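Local coordinates for protein transcriptional regulator (LacI family) (PDB 3G85) that probably acts as a DNA-binding transcriptional regulator of the LacI family, here captured without its DNA-binding headpiece as the periplasmic-binding-protein-like core, at residues P189-A200 / D216-N226. Residues are numbered along the deposited sequence; the frame is centred on the assembly and turned at random.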
ATOM      1  N   PRO A 189       7.394  -3.460  23.987  1.00 38.09           N
ATOM      2  CA  PRO A 189       5.997  -3.875  24.081  1.00 36.66           C
ATOM      3  C   PRO A 189       5.755  -5.272  23.511  1.00 35.41           C
ATOM      4  O   PRO A 189       6.615  -5.831  22.823  1.00 34.75           O
ATOM      5  CB  PRO A 189       5.243  -2.833  23.229  1.00 35.93           C
ATOM      6  CG  PRO A 189       6.122  -1.649  23.206  1.00 38.06           C
ATOM      7  CD  PRO A 189       7.542  -2.218  23.204  1.00 37.92           C
ATOM      8  N   LYS A 190       4.581  -5.816  23.787  1.00 33.85           N
ATOM      9  CA  LYS A 190       4.246  -7.155  23.350  1.00 32.92           C
ATOM     10  C   LYS A 190       3.435  -7.191  22.035  1.00 31.57           C
ATOM     11  O   LYS A 190       3.143  -8.264  21.515  1.00 31.65           O
ATOM     12  CB  LYS A 190       3.488  -7.888  24.449  1.00 34.29           C
ATOM     13  CG  LYS A 190       4.356  -8.270  25.683  1.00 35.75           C
ATOM     14  CD  LYS A 190       3.587  -9.190  26.606  1.00 40.17           C
ATOM     15  CE  LYS A 190       3.708 -10.655  26.163  1.00 42.79           C
ATOM     16  NZ  LYS A 190       2.372 -11.317  26.120  1.00 44.98           N
ATOM     17  N   ALA A 191       3.062  -6.020  21.538  1.00 29.61           N
ATOM     18  CA  ALA A 191       2.374  -5.889  20.258  1.00 28.51           C
ATOM     19  C   ALA A 191       3.254  -5.059  19.352  1.00 27.37           C
ATOM     20  O   ALA A 191       3.900  -4.095  19.800  1.00 27.33           O
ATOM     21  CB  ALA A 191       1.027  -5.218  20.442  1.00 27.55           C
ATOM     22  N   LEU A 192       3.297  -5.436  18.074  1.00 26.02           N
ATOM     23  CA  LEU A 192       4.099  -4.714  17.110  1.00 24.07           C
ATOM     24  C   LEU A 192       3.339  -4.537  15.801  1.00 24.01           C
ATOM     25  O   LEU A 192       2.906  -5.506  15.210  1.00 23.90           O
ATOM     26  CB  LEU A 192       5.430  -5.463  16.862  1.00 24.37           C
ATOM     27  CG  LEU A 192       6.325  -4.844  15.770  1.00 21.97           C
ATOM     28  CD1 LEU A 192       6.888  -3.477  16.194  1.00 20.39           C
ATOM     29  CD2 LEU A 192       7.456  -5.808  15.416  1.00 23.06           C
ATOM     30  N   PHE A 193       3.188  -3.289  15.378  1.00 23.12           N
ATOM     31  CA  PHE A 193       2.655  -2.952  14.069  1.00 23.21           C
ATOM     32  C   PHE A 193       3.796  -2.648  13.090  1.00 22.38           C
ATOM     33  O   PHE A 193       4.658  -1.814  13.371  1.00 22.13           O
ATOM     34  CB  PHE A 193       1.745  -1.737  14.211  1.00 22.57           C
ATOM     35  CG  PHE A 193       1.209  -1.197  12.910  1.00 23.65           C
ATOM     36  CD1 PHE A 193       0.268  -1.935  12.167  1.00 20.68           C
ATOM     37  CD2 PHE A 193       1.591   0.060  12.472  1.00 21.01           C
ATOM     38  CE1 PHE A 193      -0.280  -1.415  11.001  1.00 22.34           C
ATOM     39  CE2 PHE A 193       1.044   0.602  11.266  1.00 23.06           C
ATOM     40  CZ  PHE A 193       0.119  -0.156  10.542  1.00 22.17           C
ATOM     41  N   CYS A 194       3.799  -3.312  11.938  1.00 22.02           N
ATOM     42  CA  CYS A 194       4.774  -2.965  10.881  1.00 21.41           C
ATOM     43  C   CYS A 194       4.005  -2.432   9.692  1.00 21.19           C
ATOM     44  O   CYS A 194       3.057  -3.069   9.252  1.00 20.81           O
ATOM     45  CB  CYS A 194       5.586  -4.183  10.444  1.00 22.27           C
ATOM     46  SG  CYS A 194       6.573  -4.951  11.763  1.00 24.46           S
ATOM     47  N   ASN A 195       4.392  -1.285   9.172  1.00 19.96           N
ATOM     48  CA  ASN A 195       3.585  -0.715   8.084  1.00 20.77           C
ATOM     49  C   ASN A 195       4.000  -1.255   6.710  1.00 19.81           C
ATOM     50  O   ASN A 195       3.574  -0.725   5.675  1.00 20.83           O
ATOM     51  CB  ASN A 195       3.506   0.838   8.147  1.00 19.74           C
ATOM     52  CG  ASN A 195       4.787   1.538   7.692  1.00 18.94           C
ATOM     53  OD1 ASN A 195       5.843   0.930   7.589  1.00 20.51           O
ATOM     54  ND2 ASN A 195       4.688   2.849   7.413  1.00 24.30           N
ATOM     55  N   SER A 196       4.832  -2.299   6.700  1.00 19.80           N
ATOM     56  CA  SER A 196       5.012  -3.090   5.465  1.00 20.48           C
ATOM     57  C   SER A 196       5.295  -4.541   5.840  1.00 21.33           C
ATOM     58  O   SER A 196       5.873  -4.833   6.913  1.00 18.88           O
ATOM     59  CB  SER A 196       6.109  -2.507   4.547  1.00 21.00           C
ATOM     60  OG  SER A 196       7.368  -3.106   4.765  1.00 23.42           O
ATOM     61  N   ASP A 197       4.873  -5.455   4.972  1.00 20.25           N
ATOM     62  CA  ASP A 197       5.163  -6.874   5.191  1.00 20.77           C
ATOM     63  C   ASP A 197       6.645  -7.187   5.036  1.00 20.44           C
ATOM     64  O   ASP A 197       7.131  -8.079   5.731  1.00 21.18           O
ATOM     65  CB  ASP A 197       4.362  -7.773   4.253  1.00 21.40           C
ATOM     66  CG  ASP A 197       4.656  -7.464   2.795  1.00 24.56           C
ATOM     67  OD1 ASP A 197       4.330  -6.337   2.372  1.00 23.18           O
ATOM     68  OD2 ASP A 197       5.289  -8.313   2.107  1.00 30.77           O
ATOM     69  N   SER A 198       7.386  -6.452   4.203  1.00 20.25           N
ATOM     70  CA  SER A 198       8.831  -6.708   4.065  1.00 21.12           C
ATOM     71  C   SER A 198       9.519  -6.428   5.397  1.00 20.53           C
ATOM     72  O   SER A 198      10.410  -7.151   5.822  1.00 20.62           O
ATOM     73  CB  SER A 198       9.469  -5.813   2.987  1.00 20.85           C
ATOM     74  OG  SER A 198       9.035  -6.238   1.712  1.00 25.42           O
ATOM     75  N   ILE A 199       9.084  -5.355   6.049  1.00 20.70           N
ATOM     76  CA  ILE A 199       9.611  -5.006   7.351  1.00 21.31           C
ATOM     77  C   ILE A 199       9.323  -6.148   8.316  1.00 20.45           C
ATOM     78  O   ILE A 199      10.210  -6.591   9.067  1.00 21.87           O
ATOM     79  CB  ILE A 199       9.030  -3.649   7.820  1.00 20.92           C
ATOM     80  CG1 ILE A 199       9.727  -2.488   7.076  1.00 21.57           C
ATOM     81  CG2 ILE A 199       9.122  -3.512   9.351  1.00 22.25           C
ATOM     82  CD1 ILE A 199       9.113  -1.161   7.363  1.00 22.69           C
ATOM     83  N   ALA A 200       8.090  -6.638   8.311  1.00 19.92           N
ATOM     84  CA  ALA A 200       7.699  -7.731   9.222  1.00 19.72           C
ATOM     85  C   ALA A 200       8.506  -9.008   8.997  1.00 20.30           C
ATOM     86  O   ALA A 200       8.890  -9.697   9.952  1.00 20.05           O
ATOM     87  CB  ALA A 200       6.197  -8.019   9.074  1.00 19.58           C
ATOM     88  N   ASP A 216       3.641 -15.302  21.388  1.00 44.26           N
ATOM     89  CA  ASP A 216       3.658 -15.323  22.869  1.00 44.36           C
ATOM     90  C   ASP A 216       4.421 -14.191  23.549  1.00 43.60           C
ATOM     91  O   ASP A 216       3.911 -13.583  24.491  1.00 43.61           O
ATOM     92  CB  ASP A 216       4.129 -16.682  23.402  1.00 45.37           C
ATOM     93  CG  ASP A 216       3.182 -17.815  23.044  1.00 47.63           C
ATOM     94  OD1 ASP A 216       1.956 -17.592  22.940  1.00 50.86           O
ATOM     95  OD2 ASP A 216       3.667 -18.953  22.862  1.00 52.83           O
ATOM     96  N   ASP A 217       5.641 -13.921  23.096  1.00 42.38           N
ATOM     97  CA  ASP A 217       6.396 -12.765  23.582  1.00 41.62           C
ATOM     98  C   ASP A 217       6.077 -11.487  22.809  1.00 40.23           C
ATOM     99  O   ASP A 217       6.010 -10.417  23.394  1.00 40.31           O
ATOM    100  CB  ASP A 217       7.892 -13.050  23.517  1.00 42.36           C
ATOM    101  CG  ASP A 217       8.292 -14.253  24.361  1.00 45.15           C
ATOM    102  OD1 ASP A 217       7.597 -14.518  25.371  1.00 45.79           O
ATOM    103  OD2 ASP A 217       9.297 -14.930  24.013  1.00 45.82           O
ATOM    104  N   ILE A 218       5.906 -11.604  21.489  1.00 38.15           N
ATOM    105  CA  ILE A 218       5.572 -10.459  20.618  1.00 36.03           C
ATOM    106  C   ILE A 218       4.566 -10.895  19.561  1.00 34.57           C
ATOM    107  O   ILE A 218       4.764 -11.927  18.898  1.00 34.80           O
ATOM    108  CB  ILE A 218       6.822  -9.853  19.904  1.00 36.32           C
ATOM    109  CG1 ILE A 218       7.798  -9.275  20.929  1.00 36.33           C
ATOM    110  CG2 ILE A 218       6.411  -8.734  18.903  1.00 35.62           C
ATOM    111  CD1 ILE A 218       9.013  -8.625  20.338  1.00 36.97           C
ATOM    112  N   GLU A 219       3.489 -10.123  19.403  1.00 32.57           N
ATOM    113  CA  GLU A 219       2.522 -10.399  18.335  1.00 30.44           C
ATOM    114  C   GLU A 219       2.622  -9.317  17.249  1.00 29.34           C
ATOM    115  O   GLU A 219       2.705  -8.148  17.558  1.00 27.32           O
ATOM    116  CB  GLU A 219       1.107 -10.477  18.882  1.00 30.69           C
ATOM    117  CG  GLU A 219       0.186 -11.168  17.909  1.00 35.65           C
ATOM    118  CD  GLU A 219      -1.155 -11.565  18.493  1.00 41.97           C
ATOM    119  OE1 GLU A 219      -1.277 -11.738  19.737  1.00 44.44           O
ATOM    120  OE2 GLU A 219      -2.099 -11.698  17.686  1.00 44.76           O
ATOM    121  N   ILE A 220       2.641  -9.726  15.982  1.00 27.25           N
ATOM    122  CA  ILE A 220       2.865  -8.767  14.890  1.00 26.70           C
ATOM    123  C   ILE A 220       1.638  -8.667  14.003  1.00 24.76           C
ATOM    124  O   ILE A 220       1.000  -9.666  13.716  1.00 25.70           O
ATOM    125  CB  ILE A 220       4.069  -9.217  14.007  1.00 27.11           C
ATOM    126  CG1 ILE A 220       5.318  -9.352  14.879  1.00 29.10           C
ATOM    127  CG2 ILE A 220       4.269  -8.221  12.816  1.00 25.57           C
ATOM    128  CD1 ILE A 220       6.520 -10.119  14.231  1.00 27.59           C
ATOM    129  N   VAL A 221       1.325  -7.464  13.555  1.00 23.14           N
ATOM    130  CA  VAL A 221       0.359  -7.260  12.471  1.00 22.96           C
ATOM    131  C   VAL A 221       1.082  -6.358  11.492  1.00 22.36           C
ATOM    132  O   VAL A 221       1.740  -5.401  11.893  1.00 22.81           O
ATOM    133  CB  VAL A 221      -0.944  -6.579  12.909  1.00 22.68           C
ATOM    134  CG1 VAL A 221      -1.856  -6.269  11.678  1.00 23.18           C
ATOM    135  CG2 VAL A 221      -1.697  -7.501  13.879  1.00 23.85           C
ATOM    136  N   ALA A 222       1.001  -6.687  10.211  1.00 21.31           N
ATOM    137  CA  ALA A 222       1.711  -5.880   9.219  1.00 19.77           C
ATOM    138  C   ALA A 222       0.744  -5.461   8.141  1.00 19.94           C
ATOM    139  O   ALA A 222      -0.236  -6.133   7.899  1.00 21.69           O
ATOM    140  CB  ALA A 222       2.823  -6.676   8.603  1.00 19.95           C
ATOM    141  N   ILE A 223       1.047  -4.353   7.472  1.00 20.70           N
ATOM    142  CA  ILE A 223       0.293  -3.941   6.278  1.00 18.87           C
ATOM    143  C   ILE A 223       0.820  -4.747   5.084  1.00 19.18           C
ATOM    144  O   ILE A 223       2.029  -4.777   4.825  1.00 18.10           O
ATOM    145  CB  ILE A 223       0.438  -2.428   6.000  1.00 19.08           C
ATOM    146  CG1 ILE A 223      -0.115  -1.582   7.174  1.00 18.22           C
ATOM    147  CG2 ILE A 223      -0.203  -2.049   4.630  1.00 17.62           C
ATOM    148  CD1 ILE A 223      -1.648  -1.749   7.363  1.00 17.34           C
ATOM    149  N   GLY A 224      -0.083  -5.408   4.376  1.00 18.53           N
ATOM    150  CA  GLY A 224       0.331  -6.291   3.271  1.00 21.03           C
ATOM    151  C   GLY A 224       0.481  -5.521   1.983  1.00 23.23           C
ATOM    152  O   GLY A 224      -0.498  -4.995   1.444  1.00 23.85           O
HETATM  153  N   MSE A 225       1.714  -5.410   1.498  1.00 24.06           N
HETATM  154  CA  MSE A 225       1.958  -4.639   0.272  1.00 28.69           C
HETATM  155  C   MSE A 225       2.441  -5.551  -0.838  1.00 25.22           C
HETATM  156  O   MSE A 225       2.065  -5.365  -1.998  1.00 23.75           O
HETATM  157  CB  MSE A 225       2.990  -3.530   0.521  1.00 27.93           C
HETATM  158  CG  MSE A 225       2.663  -2.689   1.732  1.00 32.75           C
HETATM  159 SE   MSE A 225       3.751  -1.063   1.675  1.00 47.91          SE
HETATM  160  CE  MSE A 225       2.769  -0.052   2.925  1.00 38.84           C
ATOM    161  N   ASN A 226       3.324  -6.490  -0.484  1.00 23.75           N
ATOM    162  CA  ASN A 226       3.839  -7.461  -1.448  1.00 24.53           C
ATOM    163  C   ASN A 226       2.955  -8.706  -1.483  1.00 23.14           C
ATOM    164  O   ASN A 226       1.980  -8.829  -0.730  1.00 23.04           O
ATOM    165  CB  ASN A 226       5.309  -7.842  -1.155  1.00 24.47           C
ATOM    166  CG  ASN A 226       6.279  -6.662  -1.353  1.00 29.19           C
ATOM    167  OD1 ASN A 226       6.187  -5.916  -2.312  1.00 32.38           O
ATOM    168  ND2 ASN A 226       7.199  -6.495  -0.421  1.00 35.60           N
TER
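Asp-197 OD1 accepts two consecutive backbone amides, Met-225 N at 2.9 Å and Asn-226 N at 3.0 Å, the second bond nearly straight (172° at the hydrogen). Both donors come from the same face of the carboxylate, above its plane. With chi1 at 59°, CG sits between the backbone N and the carbonyl carbon, which carries the acid across to the chain leaving strand 219-224. The carboxylate plane stands 80° from that of the Asn-226 side-chain amide, and CB of Asn-226 lies 3.3 Å from Asp-197 OD2.

Before this pair of bonds, strands 191-194 and 219-224 run parallel, joined by five backbone hydrogen bonds from Glu-219 N to Lys-190 O through to Ile-223 N to Cys-194 O. On one sheet face, Ala-200 CB of the following helix rests 3.7 Å from Ala-222 CB, and Leu-192 lies alongside Ile-220. On the other, Phe-193 sets CZ 3.7 Å from Ile-223 CG1 and stacks on Phe-149 of helix 140-155.

Ser-196, the N-cap, accepts from Ile-199 N through OG (3.1 Å) and also bonds Asn-170. The beta-alpha-beta unit places the carboxylate of buried Asp-197 in the first turn of helix 197-209, where the helix dipole and two N-H groups would probably stabilise its negative charge.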